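Local coordinates for lipoxygenase (Cyanothece sp., PDB 5EK8), which probably adds molecular oxygen to polyunsaturated fatty acids as a non-heme iron 9R-lipoxygenase, at residues E358-Y370 with H561-N574. Numbering follows the deposited sequence.
Sequences EHYAKAHVQMEQY and HIIFHTTLWHTWVN. With FE2 (Fe (II) ion), chain B.
H359 and H364 of one helix and H570 of the other meet at a single iron ion, a metal joining two near-antiparallel helices. Each NE2 lies 2.5 Å from the iron. The H570 ring turns its edge toward the face of H364 in an offset T-shaped pair, planes 80° apart. H359 reaches the metal with CG anti to its backbone N (chi1 -161°), its ND1 hydrogen-bonded to E355, while ND1 of H364 is held by N398, partners that probably help fix the rotation of both rings. The terminal carboxylate of I668 also binds, and N574, the fifth residue of the site, brings OD1 to 2.9 Å from the iron.

Two hydrogen bonds tie the helices directly. W569 NE1 donates to E358 O (3.1 Å), and H561 NE2 reaches Q366 OE1 almost straight (175°), in its own ring plane but above that of the amide. K362 crosses the indole at about a right angle, its NZ salt-bridged to E358 OE2.

Farther from the metal, M367 sits as a knob among H561, I562, H565 and T566, and I562 CG1 makes a CH-pi contact over one face of Y370. Two helices with wider pi-type turns near their iron-binding histidines, joined by a C-terminal isoleucine carboxylate, are characteristic of the lipoxygenase iron site.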
loop_
_atom_site.group_PDB
_atom_site.type_symbol
_atom_site.label_atom_id
_atom_site.label_comp_id
_atom_site.label_asym_id
_atom_site.label_seq_id
_atom_site.Cartn_x
_atom_site.Cartn_y
_atom_site.Cartn_z
ATOM N N GLU A 358 0.063 -10.294 4.051
ATOM C CA GLU A 358 1.008 -9.388 4.710
ATOM C C GLU A 358 1.346 -8.165 3.866
ATOM O O GLU A 358 1.474 -7.050 4.376
ATOM C CB GLU A 358 2.294 -10.135 5.060
ATOM C CG GLU A 358 2.067 -11.373 5.897
ATOM C CD GLU A 358 1.214 -11.083 7.109
ATOM O OE1 GLU A 358 0.171 -11.756 7.283
ATOM O OE2 GLU A 358 1.591 -10.177 7.885
ATOM N N HIS A 359 1.482 -8.381 2.568
ATOM C CA HIS A 359 1.813 -7.307 1.657
ATOM C C HIS A 359 0.589 -6.604 1.087
ATOM O O HIS A 359 0.184 -5.546 1.571
ATOM C CB HIS A 359 2.658 -7.845 0.517
ATOM C CG HIS A 359 3.417 -6.788 -0.210
ATOM N ND1 HIS A 359 4.068 -7.026 -1.397
ATOM C CD2 HIS A 359 3.631 -5.484 0.090
ATOM C CE1 HIS A 359 4.656 -5.911 -1.801
ATOM N NE2 HIS A 359 4.406 -4.967 -0.915
ATOM N N TYR A 360 0.018 -7.192 0.040
ATOM C CA TYR A 360 -1.051 -6.544 -0.711
ATOM C C TYR A 360 -2.261 -6.195 0.148
ATOM O O TYR A 360 -2.775 -5.079 0.082
ATOM C CB TYR A 360 -1.493 -7.423 -1.878
ATOM C CG TYR A 360 -2.645 -6.834 -2.658
ATOM C CD1 TYR A 360 -2.465 -5.719 -3.471
ATOM C CD2 TYR A 360 -3.914 -7.393 -2.582
ATOM C CE1 TYR A 360 -3.525 -5.178 -4.181
ATOM C CE2 TYR A 360 -4.971 -6.862 -3.284
ATOM C CZ TYR A 360 -4.775 -5.760 -4.082
ATOM O OH TYR A 360 -5.842 -5.245 -4.779
ATOM N N ALA A 361 -2.709 -7.138 0.963
ATOM C CA ALA A 361 -3.896 -6.907 1.775
ATOM C C ALA A 361 -3.629 -5.956 2.937
ATOM O O ALA A 361 -4.291 -4.923 3.064
ATOM C CB ALA A 361 -4.440 -8.217 2.292
ATOM N N LYS A 362 -2.667 -6.311 3.785
ATOM C CA LYS A 362 -2.437 -5.582 5.033
ATOM C C LYS A 362 -1.818 -4.206 4.829
ATOM O O LYS A 362 -2.102 -3.275 5.583
ATOM C CB LYS A 362 -1.551 -6.398 5.977
ATOM C CG LYS A 362 -1.393 -5.760 7.355
ATOM C CD LYS A 362 -0.511 -6.593 8.281
ATOM C CE LYS A 362 -1.089 -7.979 8.510
ATOM N NZ LYS A 362 -0.325 -8.739 9.532
ATOM N N ALA A 363 -0.969 -4.069 3.819
ATOM C CA ALA A 363 -0.298 -2.796 3.599
ATOM C C ALA A 363 -1.050 -1.922 2.600
ATOM O O ALA A 363 -1.483 -0.824 2.940
ATOM C CB ALA A 363 1.125 -3.019 3.139
ATOM N N HIS A 364 -1.209 -2.406 1.375
ATOM C CA HIS A 364 -1.782 -1.589 0.312
ATOM C C HIS A 364 -3.254 -1.278 0.534
ATOM O O HIS A 364 -3.645 -0.119 0.736
ATOM C CB HIS A 364 -1.612 -2.285 -1.036
ATOM C CG HIS A 364 -0.205 -2.296 -1.537
ATOM N ND1 HIS A 364 0.276 -1.368 -2.439
ATOM C CD2 HIS A 364 0.835 -3.117 -1.260
ATOM C CE1 HIS A 364 1.544 -1.621 -2.699
ATOM N NE2 HIS A 364 1.908 -2.680 -1.994
ATOM N N VAL A 365 -4.067 -2.326 0.485
ATOM C CA VAL A 365 -5.504 -2.177 0.589
ATOM C C VAL A 365 -5.915 -1.500 1.892
ATOM O O VAL A 365 -6.714 -0.566 1.879
ATOM C CB VAL A 365 -6.207 -3.534 0.478
ATOM C CG1 VAL A 365 -7.719 -3.348 0.569
ATOM C CG2 VAL A 365 -5.817 -4.218 -0.821
ATOM N N GLN A 366 -5.366 -1.954 3.013
ATOM C CA GLN A 366 -5.784 -1.411 4.297
ATOM C C GLN A 366 -5.460 0.078 4.415
ATOM O O GLN A 366 -6.184 0.825 5.070
ATOM C CB GLN A 366 -5.142 -2.176 5.458
ATOM C CG GLN A 366 -5.721 -1.771 6.810
ATOM C CD GLN A 366 -4.923 -2.272 8.000
ATOM O OE1 GLN A 366 -5.208 -1.905 9.145
ATOM N NE2 GLN A 366 -3.925 -3.116 7.742
ATOM N N MET A 367 -4.385 0.517 3.768
ATOM C CA MET A 367 -3.964 1.908 3.897
ATOM C C MET A 367 -4.604 2.824 2.853
ATOM O O MET A 367 -4.684 4.039 3.059
ATOM C CB MET A 367 -2.440 2.014 3.821
ATOM C CG MET A 367 -1.702 1.443 5.032
ATOM S SD MET A 367 -2.107 2.254 6.595
ATOM C CE MET A 367 -3.206 1.053 7.345
ATOM N N GLU A 368 -5.070 2.257 1.741
ATOM C CA GLU A 368 -5.716 3.088 0.725
ATOM C C GLU A 368 -6.950 3.809 1.278
ATOM O O GLU A 368 -7.208 4.958 0.924
ATOM C CB GLU A 368 -6.110 2.269 -0.513
ATOM C CG GLU A 368 -6.938 3.080 -1.515
ATOM C CD GLU A 368 -6.770 2.645 -2.955
ATOM O OE1 GLU A 368 -7.290 3.350 -3.847
ATOM O OE2 GLU A 368 -6.122 1.609 -3.203
ATOM N N GLN A 369 -7.698 3.144 2.157
ATOM C CA GLN A 369 -8.918 3.728 2.715
ATOM C C GLN A 369 -8.584 4.957 3.556
ATOM O O GLN A 369 -9.264 5.996 3.479
ATOM C CB GLN A 369 -9.692 2.692 3.544
ATOM C CG GLN A 369 -9.001 2.186 4.798
ATOM C CD GLN A 369 -9.718 0.996 5.432
ATOM O OE1 GLN A 369 -10.948 0.890 5.379
ATOM N NE2 GLN A 369 -8.944 0.092 6.033
ATOM N N TYR A 370 -7.509 4.844 4.331
ATOM C CA TYR A 370 -7.031 5.955 5.130
ATOM C C TYR A 370 -6.533 7.070 4.237
ATOM O O TYR A 370 -6.721 8.242 4.546
ATOM C CB TYR A 370 -5.926 5.507 6.072
ATOM C CG TYR A 370 -6.408 4.588 7.157
ATOM C CD1 TYR A 370 -7.152 5.077 8.231
ATOM C CD2 TYR A 370 -6.118 3.233 7.118
ATOM C CE1 TYR A 370 -7.597 4.235 9.236
ATOM C CE2 TYR A 370 -6.558 2.385 8.110
ATOM C CZ TYR A 370 -7.296 2.890 9.166
ATOM O OH TYR A 370 -7.717 2.030 10.149
ATOM N N HIS A 561 -1.009 3.934 13.902
ATOM C CA HIS A 561 -1.308 2.792 13.043
ATOM C C HIS A 561 -0.940 3.069 11.579
ATOM O O HIS A 561 -0.148 2.336 10.959
ATOM C CB HIS A 561 -2.794 2.444 13.165
ATOM C CG HIS A 561 -3.166 1.130 12.558
ATOM N ND1 HIS A 561 -2.817 -0.079 13.123
ATOM C CD2 HIS A 561 -3.862 0.830 11.436
ATOM C CE1 HIS A 561 -3.279 -1.064 12.374
ATOM N NE2 HIS A 561 -3.921 -0.538 11.343
ATOM N N ILE A 562 -1.520 4.144 11.048
ATOM C CA ILE A 562 -1.278 4.582 9.679
ATOM C C ILE A 562 0.210 4.738 9.392
ATOM O O ILE A 562 0.740 4.125 8.460
ATOM C CB ILE A 562 -1.987 5.921 9.388
ATOM C CG1 ILE A 562 -3.505 5.746 9.453
ATOM C CG2 ILE A 562 -1.564 6.469 8.027
ATOM C CD1 ILE A 562 -4.272 7.059 9.441
ATOM N N ILE A 563 0.880 5.546 10.210
ATOM C CA ILE A 563 2.299 5.808 10.013
ATOM C C ILE A 563 3.100 4.517 10.073
ATOM O O ILE A 563 3.995 4.300 9.257
ATOM C CB ILE A 563 2.848 6.801 11.054
ATOM C CG1 ILE A 563 2.213 8.178 10.858
ATOM C CG2 ILE A 563 4.357 6.915 10.935
ATOM C CD1 ILE A 563 2.637 9.197 11.888
ATOM N N PHE A 564 2.763 3.649 11.021
ATOM C CA PHE A 564 3.492 2.395 11.175
ATOM C C PHE A 564 3.410 1.546 9.926
ATOM O O PHE A 564 4.425 1.032 9.452
ATOM C CB PHE A 564 2.978 1.584 12.362
ATOM C CG PHE A 564 3.736 0.302 12.587
ATOM C CD1 PHE A 564 3.307 -0.893 12.022
ATOM C CD2 PHE A 564 4.890 0.296 13.355
ATOM C CE1 PHE A 564 4.009 -2.070 12.230
ATOM C CE2 PHE A 564 5.596 -0.878 13.570
ATOM C CZ PHE A 564 5.156 -2.062 13.003
ATOM N N HIS A 565 2.208 1.392 9.386
ATOM C CA HIS A 565 2.064 0.493 8.250
ATOM C C HIS A 565 2.489 1.104 6.918
ATOM O O HIS A 565 2.875 0.380 6.004
ATOM C CB HIS A 565 0.631 -0.018 8.176
ATOM C CG HIS A 565 0.308 -0.992 9.263
ATOM N ND1 HIS A 565 -0.107 -0.596 10.518
ATOM C CD2 HIS A 565 0.397 -2.342 9.307
ATOM C CE1 HIS A 565 -0.287 -1.662 11.276
ATOM N NE2 HIS A 565 0.013 -2.734 10.566
ATOM N N THR A 566 2.440 2.427 6.809
ATOM C CA THR A 566 2.844 3.078 5.568
ATOM C C THR A 566 4.359 3.234 5.473
ATOM O O THR A 566 4.901 3.417 4.382
ATOM C CB THR A 566 2.196 4.462 5.418
ATOM O OG1 THR A 566 2.407 5.219 6.617
ATOM C CG2 THR A 566 0.708 4.321 5.143
ATOM N N THR A 567 5.040 3.178 6.614
ATOM C CA THR A 567 6.496 3.306 6.631
ATOM C C THR A 567 7.198 1.970 6.880
ATOM O O THR A 567 7.476 1.235 5.936
ATOM C CB THR A 567 6.960 4.317 7.692
ATOM O OG1 THR A 567 6.540 3.877 8.988
ATOM C CG2 THR A 567 6.376 5.689 7.407
ATOM N N LEU A 568 7.472 1.653 8.143
ATOM C CA LEU A 568 8.248 0.459 8.474
ATOM C C LEU A 568 7.655 -0.859 7.969
ATOM O O LEU A 568 8.376 -1.667 7.400
ATOM C CB LEU A 568 8.455 0.351 9.984
ATOM C CG LEU A 568 9.178 -0.939 10.384
ATOM C CD1 LEU A 568 10.570 -0.992 9.754
ATOM C CD2 LEU A 568 9.258 -1.100 11.896
ATOM N N TRP A 569 6.365 -1.089 8.187
ATOM C CA TRP A 569 5.765 -2.367 7.815
ATOM C C TRP A 569 5.891 -2.647 6.325
ATOM O O TRP A 569 6.426 -3.683 5.923
ATOM C CB TRP A 569 4.289 -2.424 8.219
ATOM C CG TRP A 569 3.633 -3.689 7.758
ATOM C CD1 TRP A 569 2.747 -3.828 6.728
ATOM C CD2 TRP A 569 3.844 -5.003 8.286
ATOM N NE1 TRP A 569 2.382 -5.150 6.592
ATOM C CE2 TRP A 569 3.039 -5.888 7.540
ATOM C CE3 TRP A 569 4.627 -5.517 9.323
ATOM C CZ2 TRP A 569 2.996 -7.256 7.802
ATOM C CZ3 TRP A 569 4.578 -6.878 9.583
ATOM C CH2 TRP A 569 3.771 -7.730 8.824
ATOM N N HIS A 570 5.390 -1.728 5.512
ATOM C CA HIS A 570 5.452 -1.903 4.073
ATOM C C HIS A 570 6.894 -1.977 3.597
ATOM O O HIS A 570 7.201 -2.732 2.686
ATOM C CB HIS A 570 4.721 -0.777 3.349
ATOM C CG HIS A 570 4.903 -0.813 1.865
ATOM N ND1 HIS A 570 5.864 -0.071 1.217
ATOM C CD2 HIS A 570 4.267 -1.530 0.909
ATOM C CE1 HIS A 570 5.804 -0.318 -0.081
ATOM N NE2 HIS A 570 4.844 -1.196 -0.292
ATOM N N THR A 571 7.771 -1.188 4.212
ATOM C CA THR A 571 9.198 -1.248 3.916
ATOM C C THR A 571 9.698 -2.669 4.081
ATOM O O THR A 571 10.324 -3.238 3.187
ATOM C CB THR A 571 10.025 -0.325 4.840
ATOM O OG1 THR A 571 9.806 1.041 4.480
ATOM C CG2 THR A 571 11.503 -0.637 4.717
ATOM N N TRP A 572 9.387 -3.238 5.236
ATOM C CA TRP A 572 9.876 -4.549 5.614
ATOM C C TRP A 572 9.367 -5.619 4.672
ATOM O O TRP A 572 10.141 -6.443 4.190
ATOM C CB TRP A 572 9.462 -4.885 7.039
ATOM C CG TRP A 572 10.173 -6.078 7.588
ATOM C CD1 TRP A 572 10.003 -7.388 7.222
ATOM C CD2 TRP A 572 11.161 -6.074 8.618
ATOM N NE1 TRP A 572 10.830 -8.198 7.964
ATOM C CE2 TRP A 572 11.552 -7.415 8.827
ATOM C CE3 TRP A 572 11.756 -5.067 9.387
ATOM C CZ2 TRP A 572 12.508 -7.773 9.768
ATOM C CZ3 TRP A 572 12.707 -5.423 10.324
ATOM C CH2 TRP A 572 13.078 -6.767 10.503
ATOM N N VAL A 573 8.067 -5.599 4.398
ATOM C CA VAL A 573 7.478 -6.647 3.575
ATOM C C VAL A 573 7.915 -6.516 2.114
ATOM O O VAL A 573 8.250 -7.506 1.459
ATOM C CB VAL A 573 5.944 -6.633 3.661
ATOM C CG1 VAL A 573 5.358 -7.731 2.794
ATOM C CG2 VAL A 573 5.504 -6.812 5.099
ATOM N N ASN A 574 7.936 -5.285 1.616
ATOM C CA ASN A 574 8.247 -5.025 0.215
ATOM C C ASN A 574 9.722 -5.218 -0.122
ATOM O O ASN A 574 10.059 -5.880 -1.101
ATOM C CB ASN A 574 7.813 -3.608 -0.162
ATOM C CG ASN A 574 8.020 -3.308 -1.624
ATOM O OD1 ASN A 574 7.186 -3.657 -2.461
ATOM N ND2 ASN A 574 9.132 -2.648 -1.946
HETATM FE FE FE2 B . 4.379 -2.828 -2.121
#